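Local coordinates for putative glycosyltransferase (GalT1) (Streptococcus parasanguinis FW213, PDB 5HEA), which probably transfers sugar residues as a nucleotide-binding glycosyltransferase, this chain being its C-terminal part with a GT-A-type family 2 domain, at residues K33-G43 and R61-P72. Numbering follows the deposited sequence.
Sequences KNFEIILINDG and RIQILHQTNAGP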
# COMPACT_ATOMS: atom_id res chain seq x y z
N LYS A 33 26.25 -41.94 -6.20
CA LYS A 33 27.14 -40.84 -6.54
C LYS A 33 26.58 -39.88 -7.59
O LYS A 33 26.91 -38.70 -7.59
CB LYS A 33 28.49 -41.38 -7.02
CG LYS A 33 29.19 -42.30 -6.02
CD LYS A 33 29.60 -41.53 -4.79
CE LYS A 33 30.25 -42.44 -3.77
NZ LYS A 33 30.79 -41.65 -2.62
N ASN A 34 25.74 -40.39 -8.48
CA ASN A 34 25.32 -39.60 -9.63
C ASN A 34 24.13 -38.68 -9.34
O ASN A 34 23.01 -38.94 -9.78
CB ASN A 34 25.04 -40.48 -10.84
CG ASN A 34 24.92 -39.68 -12.12
OD1 ASN A 34 25.25 -38.50 -12.15
ND2 ASN A 34 24.43 -40.31 -13.18
N PHE A 35 24.38 -37.62 -8.59
CA PHE A 35 23.33 -36.66 -8.28
C PHE A 35 23.79 -35.24 -8.55
O PHE A 35 24.99 -34.98 -8.70
CB PHE A 35 22.87 -36.79 -6.82
CG PHE A 35 23.98 -36.63 -5.82
CD1 PHE A 35 24.48 -35.38 -5.49
CD2 PHE A 35 24.54 -37.74 -5.20
CE1 PHE A 35 25.50 -35.23 -4.57
CE2 PHE A 35 25.56 -37.61 -4.28
CZ PHE A 35 26.04 -36.35 -3.96
N GLU A 36 22.82 -34.34 -8.63
CA GLU A 36 23.09 -32.92 -8.50
C GLU A 36 22.29 -32.40 -7.31
O GLU A 36 21.15 -32.83 -7.06
CB GLU A 36 22.71 -32.17 -9.78
CG GLU A 36 21.25 -32.28 -10.18
CD GLU A 36 20.91 -31.45 -11.41
OE1 GLU A 36 21.76 -30.66 -11.87
OE2 GLU A 36 19.79 -31.60 -11.94
N ILE A 37 22.90 -31.51 -6.55
CA ILE A 37 22.22 -30.81 -5.48
C ILE A 37 21.93 -29.41 -5.97
O ILE A 37 22.85 -28.65 -6.28
CB ILE A 37 23.07 -30.74 -4.21
CG1 ILE A 37 23.35 -32.16 -3.72
CG2 ILE A 37 22.34 -29.90 -3.16
CD1 ILE A 37 24.40 -32.27 -2.64
N ILE A 38 20.65 -29.08 -6.05
CA ILE A 38 20.22 -27.74 -6.42
C ILE A 38 19.84 -27.00 -5.16
O ILE A 38 18.80 -27.25 -4.55
CB ILE A 38 19.06 -27.79 -7.41
CG1 ILE A 38 19.44 -28.72 -8.57
CG2 ILE A 38 18.74 -26.39 -7.92
CD1 ILE A 38 18.32 -28.95 -9.52
N LEU A 39 20.74 -26.12 -4.75
CA LEU A 39 20.55 -25.28 -3.58
C LEU A 39 19.86 -24.01 -4.00
O LEU A 39 20.44 -23.21 -4.72
CB LEU A 39 21.92 -24.93 -2.96
CG LEU A 39 22.62 -25.99 -2.12
CD1 LEU A 39 23.98 -25.48 -1.60
CD2 LEU A 39 21.72 -26.41 -0.98
N ILE A 40 18.61 -23.80 -3.58
CA ILE A 40 17.95 -22.55 -3.90
C ILE A 40 17.96 -21.62 -2.70
O ILE A 40 17.13 -21.74 -1.79
CB ILE A 40 16.50 -22.74 -4.42
CG1 ILE A 40 16.46 -23.73 -5.59
CG2 ILE A 40 15.92 -21.40 -4.86
CD1 ILE A 40 16.25 -25.17 -5.15
N ASN A 41 18.92 -20.70 -2.68
CA ASN A 41 18.96 -19.69 -1.64
C ASN A 41 17.88 -18.65 -1.91
O ASN A 41 17.97 -17.87 -2.86
CB ASN A 41 20.33 -19.01 -1.54
CG ASN A 41 20.29 -17.78 -0.70
OD1 ASN A 41 19.62 -17.76 0.32
ND2 ASN A 41 20.98 -16.73 -1.13
N ASP A 42 16.86 -18.65 -1.06
CA ASP A 42 15.67 -17.81 -1.23
C ASP A 42 15.86 -16.46 -0.52
O ASP A 42 15.05 -16.06 0.32
CB ASP A 42 14.45 -18.59 -0.67
CG ASP A 42 13.12 -17.90 -0.92
OD1 ASP A 42 12.92 -17.29 -1.99
OD2 ASP A 42 12.26 -17.98 -0.01
N GLY A 43 16.95 -15.78 -0.84
CA GLY A 43 17.21 -14.47 -0.27
C GLY A 43 17.53 -14.50 1.22
O GLY A 43 17.14 -13.60 1.95
N ARG A 61 28.97 -31.14 -7.93
CA ARG A 61 27.60 -31.65 -8.04
C ARG A 61 26.63 -30.62 -7.45
O ARG A 61 25.42 -30.71 -7.65
CB ARG A 61 27.47 -33.02 -7.36
CG ARG A 61 28.18 -34.14 -8.13
CD ARG A 61 28.25 -35.46 -7.36
NE ARG A 61 29.00 -35.32 -6.12
CZ ARG A 61 29.17 -36.30 -5.23
NH1 ARG A 61 28.64 -37.50 -5.43
NH2 ARG A 61 29.87 -36.08 -4.13
N ILE A 62 27.17 -29.64 -6.74
CA ILE A 62 26.34 -28.60 -6.13
C ILE A 62 26.15 -27.40 -7.04
O ILE A 62 27.13 -26.77 -7.47
CB ILE A 62 26.92 -28.12 -4.79
CG1 ILE A 62 26.97 -29.27 -3.78
CG2 ILE A 62 26.10 -26.96 -4.25
CD1 ILE A 62 27.28 -28.82 -2.38
N GLN A 63 24.90 -27.08 -7.35
CA GLN A 63 24.57 -25.89 -8.13
C GLN A 63 23.80 -24.93 -7.22
O GLN A 63 22.86 -25.34 -6.54
CB GLN A 63 23.69 -26.25 -9.33
CG GLN A 63 24.10 -27.51 -10.09
CD GLN A 63 25.48 -27.40 -10.72
OE1 GLN A 63 26.40 -28.14 -10.36
NE2 GLN A 63 25.62 -26.48 -11.67
N ILE A 64 24.19 -23.67 -7.21
CA ILE A 64 23.45 -22.69 -6.43
C ILE A 64 22.60 -21.79 -7.31
O ILE A 64 23.06 -21.28 -8.32
CB ILE A 64 24.37 -21.78 -5.62
CG1 ILE A 64 25.40 -22.60 -4.86
CG2 ILE A 64 23.57 -20.91 -4.66
CD1 ILE A 64 26.38 -21.74 -4.17
N LEU A 65 21.35 -21.61 -6.90
CA LEU A 65 20.51 -20.56 -7.44
C LEU A 65 20.20 -19.59 -6.31
O LEU A 65 19.57 -19.96 -5.32
CB LEU A 65 19.18 -21.12 -7.97
CG LEU A 65 19.10 -22.07 -9.17
CD1 LEU A 65 17.64 -22.39 -9.49
CD2 LEU A 65 19.79 -21.47 -10.40
N HIS A 66 20.66 -18.36 -6.44
CA HIS A 66 20.26 -17.30 -5.54
C HIS A 66 19.04 -16.61 -6.13
O HIS A 66 19.03 -16.29 -7.31
CB HIS A 66 21.39 -16.28 -5.40
CG HIS A 66 22.65 -16.84 -4.82
ND1 HIS A 66 22.71 -17.37 -3.54
CD2 HIS A 66 23.90 -16.93 -5.32
CE1 HIS A 66 23.94 -17.77 -3.29
NE2 HIS A 66 24.69 -17.51 -4.36
N GLN A 67 18.01 -16.39 -5.34
CA GLN A 67 16.87 -15.64 -5.85
C GLN A 67 16.35 -14.70 -4.79
O GLN A 67 16.53 -14.96 -3.60
CB GLN A 67 15.75 -16.57 -6.30
CG GLN A 67 15.07 -17.30 -5.15
CD GLN A 67 13.96 -18.22 -5.64
OE1 GLN A 67 14.00 -18.70 -6.76
NE2 GLN A 67 12.97 -18.46 -4.79
N THR A 68 15.70 -13.63 -5.22
CA THR A 68 15.00 -12.73 -4.31
C THR A 68 13.97 -13.54 -3.54
O THR A 68 13.33 -14.43 -4.12
CB THR A 68 14.28 -11.59 -5.08
OG1 THR A 68 15.25 -10.83 -5.82
CG2 THR A 68 13.54 -10.66 -4.12
N ASN A 69 13.82 -13.26 -2.25
CA ASN A 69 12.92 -14.04 -1.40
C ASN A 69 11.49 -14.10 -1.94
O ASN A 69 10.86 -13.07 -2.18
CB ASN A 69 12.90 -13.48 0.03
CG ASN A 69 11.94 -14.23 0.93
OD1 ASN A 69 10.87 -13.71 1.28
ND2 ASN A 69 12.30 -15.45 1.31
N ALA A 70 10.98 -15.32 -2.14
CA ALA A 70 9.65 -15.51 -2.71
C ALA A 70 8.89 -16.68 -2.05
O ALA A 70 7.75 -16.97 -2.43
CB ALA A 70 9.75 -15.69 -4.22
N GLY A 71 9.51 -17.33 -1.08
CA GLY A 71 8.85 -18.38 -0.31
C GLY A 71 9.25 -19.79 -0.72
O GLY A 71 9.84 -19.98 -1.78
N PRO A 72 8.93 -20.78 0.13
CA PRO A 72 9.35 -22.17 -0.07
C PRO A 72 8.77 -22.77 -1.36
O PRO A 72 9.43 -23.59 -2.00
CB PRO A 72 8.78 -22.89 1.16
CG PRO A 72 8.53 -21.84 2.15
CD PRO A 72 8.20 -20.59 1.39
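The carboxylate of Asp42 is held by residues 67-71, the segment that leads into helix 72-82. OD1 takes the backbone N-H of Ala70 at 2.8 Å on its syn side, and Gln67 NE2 arrives on the same oxygen from above the carboxylate plane, 3.0 Å away and almost straight. OD2 accepts from Gly71 N, again syn, while Asn69 ND2 binds the backbone O of Asp42 at 3.0 Å. A chi1 of -174° turns the carboxylate away from its own N and toward the backbone N-H groups of Ala70 and of Gly71, the N-cap residue of helix 72-82; the three N-H donors on OD1 and OD2 fix its rotation. Upstream, strands 35-41 and 62-66 pair in parallel, their backbone bonds running from Ile37 N on Arg61 O to Gln67 N on Asn41 O. With helix 48-58 they form a beta-alpha-beta crossover of the GT-A, Rossmann-like domain, consistent with the nucleotide binding assigned to the family. Packing is dense on the face carrying Ile37, Leu39 and Ile62: Leu39 CD1 presses on Ile62 CG2 at 3.7 Å, and Leu39 also touches Cys52 of helix 48-58. Farther along that face Asn41 ND2 donates to His66 ND1 (3.0 Å), the amide standing nearly upright to the ring; His66 NE2 is held by Glu53, and Tyr279 of a second subunit meets the ring. The looser side is the outer end by partly exposed Arg61. Its CD lies over one face of the Phe35 ring (CH-pi, 4.2 Å to the centroid); a bend at chi3 (-62°) then lays the guanidinium over the rim at CZ, the two planes 22° apart. NH1, lying in the carbonyl plane of Lys33, bonds a lone pair of Lys33 O at 3.0 Å, and NH2 makes a salt bridge with Asp59.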